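Local atomic coordinates of xylose isomerase domain protein TIM barrel (Planctomyces limnophilus, PDB entry 3TVA), a protein that probably acts as an isomerase of the xylose isomerase-like TIM-barrel family and holds a magnesium ion in its metal site. Residues L23-L33 against P263-A274. Sequence-based numbering, arbitrary orientation.
Sequences LGVHLEVAQDL and PHDPVQQKKDLA
Gln269 gives the one hydrogen bond between 23-33 and 263-274: its NE2 donates to Leu23 O at 3.1 Å, the acceptor lying in the plane of the amide. The side chain gets there by running fully extended, CG opposite the backbone N (chi1 -176°). The same NE2 also donates to the carbonyl of Arg260, so two backbone oxygens fix the turn of the amide. A leucine here would probably leave both carbonyls without this donor and the two loops less firmly joined. Most of the remaining contact is apolar. Val25 CG1 lies over one face of the Gln269 amide, 3.4 Å from Gln269 CD, and meets Leu273 CD1 tip to tip at 3.5 Å. At the loop end, before both helices, Leu23 CD2 rests on Pro263 CG (3.6 Å); farther along the helices, the side chains of Leu33 and Leu273 cross at about a right angle. On the outer side, extended Lys270 passes Val29, its CG 3.9 Å from Val29 CG1. Together these contacts join the first and last helices of the TIM barrel, 27-32 and 266-287, where parallel strands 13-18 and 256-258 close the ring; Leu23 lies near the metal ligand Glu259.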
loop_
_atom_site.group_PDB
_atom_site.type_symbol
_atom_site.label_atom_id
_atom_site.label_comp_id
_atom_site.label_asym_id
_atom_site.label_seq_id
_atom_site.Cartn_x
_atom_site.Cartn_y
_atom_site.Cartn_z
ATOM N N LEU A 23 0.731 8.120 7.765
ATOM C CA LEU A 23 -0.657 8.320 8.215
ATOM C C LEU A 23 -1.323 7.174 9.030
ATOM O O LEU A 23 -2.533 7.230 9.306
ATOM C CB LEU A 23 -1.541 8.740 7.030
ATOM C CG LEU A 23 -1.035 9.941 6.212
ATOM C CD1 LEU A 23 -2.015 10.299 5.094
ATOM C CD2 LEU A 23 -0.744 11.163 7.082
ATOM N N GLY A 24 -0.571 6.119 9.355
ATOM C CA GLY A 24 -1.130 4.986 10.092
ATOM C C GLY A 24 -1.355 5.223 11.587
ATOM O O GLY A 24 -0.802 6.161 12.160
ATOM N N VAL A 25 -2.165 4.378 12.225
ATOM C CA VAL A 25 -2.327 4.450 13.678
ATOM C C VAL A 25 -1.078 3.904 14.336
ATOM O O VAL A 25 -0.324 3.168 13.713
ATOM C CB VAL A 25 -3.542 3.641 14.198
ATOM C CG1 VAL A 25 -4.832 4.207 13.645
ATOM C CG2 VAL A 25 -3.400 2.160 13.862
ATOM N N HIS A 26 -0.839 4.266 15.589
ATOM C CA HIS A 26 0.303 3.698 16.295
ATOM C C HIS A 26 0.054 2.225 16.628
ATOM O O HIS A 26 -1.091 1.766 16.633
ATOM C CB HIS A 26 0.665 4.533 17.527
ATOM C CG HIS A 26 1.243 5.870 17.182
ATOM N ND1 HIS A 26 1.053 6.992 17.959
ATOM C CD2 HIS A 26 2.004 6.264 16.133
ATOM C CE1 HIS A 26 1.677 8.019 17.407
ATOM N NE2 HIS A 26 2.261 7.604 16.296
ATOM N N LEU A 27 1.139 1.491 16.868
ATOM C CA LEU A 27 1.089 0.049 17.119
ATOM C C LEU A 27 0.219 -0.302 18.328
ATOM O O LEU A 27 -0.443 -1.341 18.363
ATOM C CB LEU A 27 2.509 -0.493 17.318
ATOM C CG LEU A 27 2.668 -2.008 17.403
ATOM C CD1 LEU A 27 2.477 -2.601 16.026
ATOM C CD2 LEU A 27 4.031 -2.369 17.970
ATOM N N GLU A 28 0.210 0.585 19.307
ATOM C CA GLU A 28 -0.579 0.383 20.516
ATOM C C GLU A 28 -2.074 0.243 20.201
ATOM O O GLU A 28 -2.810 -0.469 20.891
ATOM C CB GLU A 28 -0.322 1.528 21.490
ATOM C CG GLU A 28 1.088 1.510 22.087
ATOM C CD GLU A 28 2.173 2.072 21.158
ATOM O OE1 GLU A 28 1.851 2.570 20.053
ATOM O OE2 GLU A 28 3.362 2.018 21.547
ATOM N N VAL A 29 -2.509 0.905 19.134
ATOM C CA VAL A 29 -3.902 0.833 18.706
ATOM C C VAL A 29 -4.184 -0.538 18.066
ATOM O O VAL A 29 -5.207 -1.176 18.347
ATOM C CB VAL A 29 -4.240 1.993 17.737
ATOM C CG1 VAL A 29 -5.597 1.787 17.090
ATOM C CG2 VAL A 29 -4.171 3.350 18.477
ATOM N N ALA A 30 -3.266 -0.995 17.222
ATOM C CA ALA A 30 -3.366 -2.338 16.637
ATOM C C ALA A 30 -3.483 -3.395 17.738
ATOM O O ALA A 30 -4.228 -4.365 17.604
ATOM C CB ALA A 30 -2.161 -2.610 15.767
ATOM N N GLN A 31 -2.755 -3.176 18.835
ATOM C CA GLN A 31 -2.766 -4.060 19.995
ATOM C C GLN A 31 -4.116 -4.106 20.690
ATOM O O GLN A 31 -4.631 -5.193 20.995
ATOM C CB GLN A 31 -1.744 -3.575 21.018
ATOM C CG GLN A 31 -0.352 -4.112 20.854
ATOM C CD GLN A 31 0.504 -3.828 22.077
ATOM O OE1 GLN A 31 0.541 -4.617 23.027
ATOM N NE2 GLN A 31 1.182 -2.687 22.066
ATOM N N ASP A 32 -4.658 -2.919 20.957
ATOM C CA ASP A 32 -5.973 -2.768 21.572
ATOM C C ASP A 32 -7.034 -3.522 20.762
ATOM O O ASP A 32 -7.867 -4.228 21.320
ATOM C CB ASP A 32 -6.350 -1.280 21.689
ATOM C CG ASP A 32 -5.383 -0.482 22.574
ATOM O OD1 ASP A 32 -4.740 -1.079 23.465
ATOM O OD2 ASP A 32 -5.274 0.753 22.385
ATOM N N LEU A 33 -6.977 -3.376 19.441
ATOM C CA LEU A 33 -7.919 -4.039 18.528
ATOM C C LEU A 33 -7.640 -5.540 18.359
ATOM O O LEU A 33 -8.455 -6.269 17.795
ATOM C CB LEU A 33 -7.892 -3.360 17.158
ATOM C CG LEU A 33 -8.320 -1.897 17.148
ATOM C CD1 LEU A 33 -8.138 -1.300 15.743
ATOM C CD2 LEU A 33 -9.757 -1.778 17.633
ATOM N N PRO A 263 -5.314 10.445 10.373
ATOM C CA PRO A 263 -4.571 10.455 11.638
ATOM C C PRO A 263 -4.782 11.753 12.411
ATOM O O PRO A 263 -4.419 11.821 13.589
ATOM C CB PRO A 263 -3.111 10.318 11.189
ATOM C CG PRO A 263 -3.097 10.819 9.779
ATOM C CD PRO A 263 -4.405 10.362 9.212
ATOM N N HIS A 264 -5.323 12.773 11.744
ATOM C CA HIS A 264 -5.625 14.057 12.391
ATOM C C HIS A 264 -6.820 13.944 13.342
ATOM O O HIS A 264 -7.063 14.836 14.151
ATOM C CB HIS A 264 -5.894 15.139 11.340
ATOM C CG HIS A 264 -7.083 14.857 10.475
ATOM N ND1 HIS A 264 -7.049 13.954 9.432
ATOM C CD2 HIS A 264 -8.345 15.351 10.502
ATOM C CE1 HIS A 264 -8.236 13.908 8.853
ATOM N NE2 HIS A 264 -9.040 14.746 9.483
ATOM N N ASP A 265 -7.572 12.851 13.223
ATOM C CA ASP A 265 -8.716 12.570 14.097
ATOM C C ASP A 265 -8.582 11.138 14.639
ATOM O O ASP A 265 -9.312 10.235 14.207
ATOM C CB ASP A 265 -10.016 12.728 13.305
ATOM C CG ASP A 265 -11.258 12.730 14.187
ATOM O OD1 ASP A 265 -11.171 12.349 15.382
ATOM O OD2 ASP A 265 -12.334 13.106 13.664
ATOM N N PRO A 266 -7.635 10.931 15.579
ATOM C CA PRO A 266 -7.213 9.594 16.027
ATOM C C PRO A 266 -8.370 8.773 16.595
ATOM O O PRO A 266 -8.436 7.558 16.354
ATOM C CB PRO A 266 -6.182 9.894 17.120
ATOM C CG PRO A 266 -5.693 11.292 16.821
ATOM C CD PRO A 266 -6.884 12.008 16.258
ATOM N N VAL A 267 -9.267 9.441 17.321
ATOM C CA VAL A 267 -10.458 8.806 17.884
ATOM C C VAL A 267 -11.377 8.237 16.798
ATOM O O VAL A 267 -11.764 7.070 16.858
ATOM C CB VAL A 267 -11.249 9.783 18.787
ATOM C CG1 VAL A 267 -12.595 9.181 19.187
ATOM C CG2 VAL A 267 -10.426 10.149 20.026
ATOM N N GLN A 268 -11.719 9.059 15.806
ATOM C CA GLN A 268 -12.543 8.601 14.683
ATOM C C GLN A 268 -11.820 7.569 13.800
ATOM O O GLN A 268 -12.432 6.647 13.263
ATOM C CB GLN A 268 -12.997 9.784 13.827
ATOM C CG GLN A 268 -14.066 9.412 12.806
ATOM C CD GLN A 268 -15.362 8.961 13.471
ATOM O OE1 GLN A 268 -15.785 9.533 14.474
ATOM N NE2 GLN A 268 -15.982 7.917 12.926
ATOM N N GLN A 269 -10.515 7.745 13.638
ATOM C CA GLN A 269 -9.725 6.789 12.883
ATOM C C GLN A 269 -9.810 5.412 13.549
ATOM O O GLN A 269 -9.967 4.396 12.867
ATOM C CB GLN A 269 -8.269 7.253 12.774
ATOM C CG GLN A 269 -7.379 6.369 11.916
ATOM C CD GLN A 269 -5.943 6.887 11.849
ATOM O OE1 GLN A 269 -5.434 7.456 12.815
ATOM N NE2 GLN A 269 -5.287 6.686 10.703
ATOM N N LYS A 270 -9.714 5.376 14.878
ATOM C CA LYS A 270 -9.821 4.105 15.591
ATOM C C LYS A 270 -11.237 3.515 15.488
ATOM O O LYS A 270 -11.385 2.309 15.263
ATOM C CB LYS A 270 -9.379 4.212 17.057
ATOM C CG LYS A 270 -9.282 2.848 17.755
ATOM C CD LYS A 270 -9.077 2.981 19.255
ATOM C CE LYS A 270 -8.950 1.624 19.922
ATOM N NZ LYS A 270 -8.644 1.755 21.377
ATOM N N LYS A 271 -12.263 4.356 15.641
ATOM C CA LYS A 271 -13.644 3.912 15.433
ATOM C C LYS A 271 -13.854 3.272 14.061
ATOM O O LYS A 271 -14.523 2.237 13.950
ATOM C CB LYS A 271 -14.632 5.064 15.611
ATOM C CG LYS A 271 -14.748 5.542 17.048
ATOM C CD LYS A 271 -15.767 6.671 17.206
ATOM C CE LYS A 271 -15.706 7.270 18.616
ATOM N NZ LYS A 271 -16.603 8.451 18.772
ATOM N N ASP A 272 -13.288 3.877 13.016
ATOM C CA ASP A 272 -13.505 3.353 11.664
ATOM C C ASP A 272 -12.718 2.071 11.465
ATOM O O ASP A 272 -13.152 1.182 10.726
ATOM C CB ASP A 272 -13.162 4.386 10.579
ATOM C CG ASP A 272 -14.115 5.590 10.582
ATOM O OD1 ASP A 272 -15.160 5.543 11.276
ATOM O OD2 ASP A 272 -13.818 6.585 9.884
ATOM N N LEU A 273 -11.559 1.970 12.116
ATOM C CA LEU A 273 -10.819 0.709 12.102
ATOM C C LEU A 273 -11.656 -0.394 12.770
ATOM O O LEU A 273 -11.731 -1.515 12.266
ATOM C CB LEU A 273 -9.450 0.839 12.779
ATOM C CG LEU A 273 -8.392 1.712 12.084
ATOM C CD1 LEU A 273 -7.043 1.596 12.781
ATOM C CD2 LEU A 273 -8.248 1.378 10.609
ATOM N N ALA A 274 -12.293 -0.062 13.891
ATOM C CA ALA A 274 -13.102 -1.031 14.625
ATOM C C ALA A 274 -14.360 -1.485 13.857
ATOM O O ALA A 274 -14.690 -2.673 13.857
ATOM C CB ALA A 274 -13.472 -0.491 16.021
#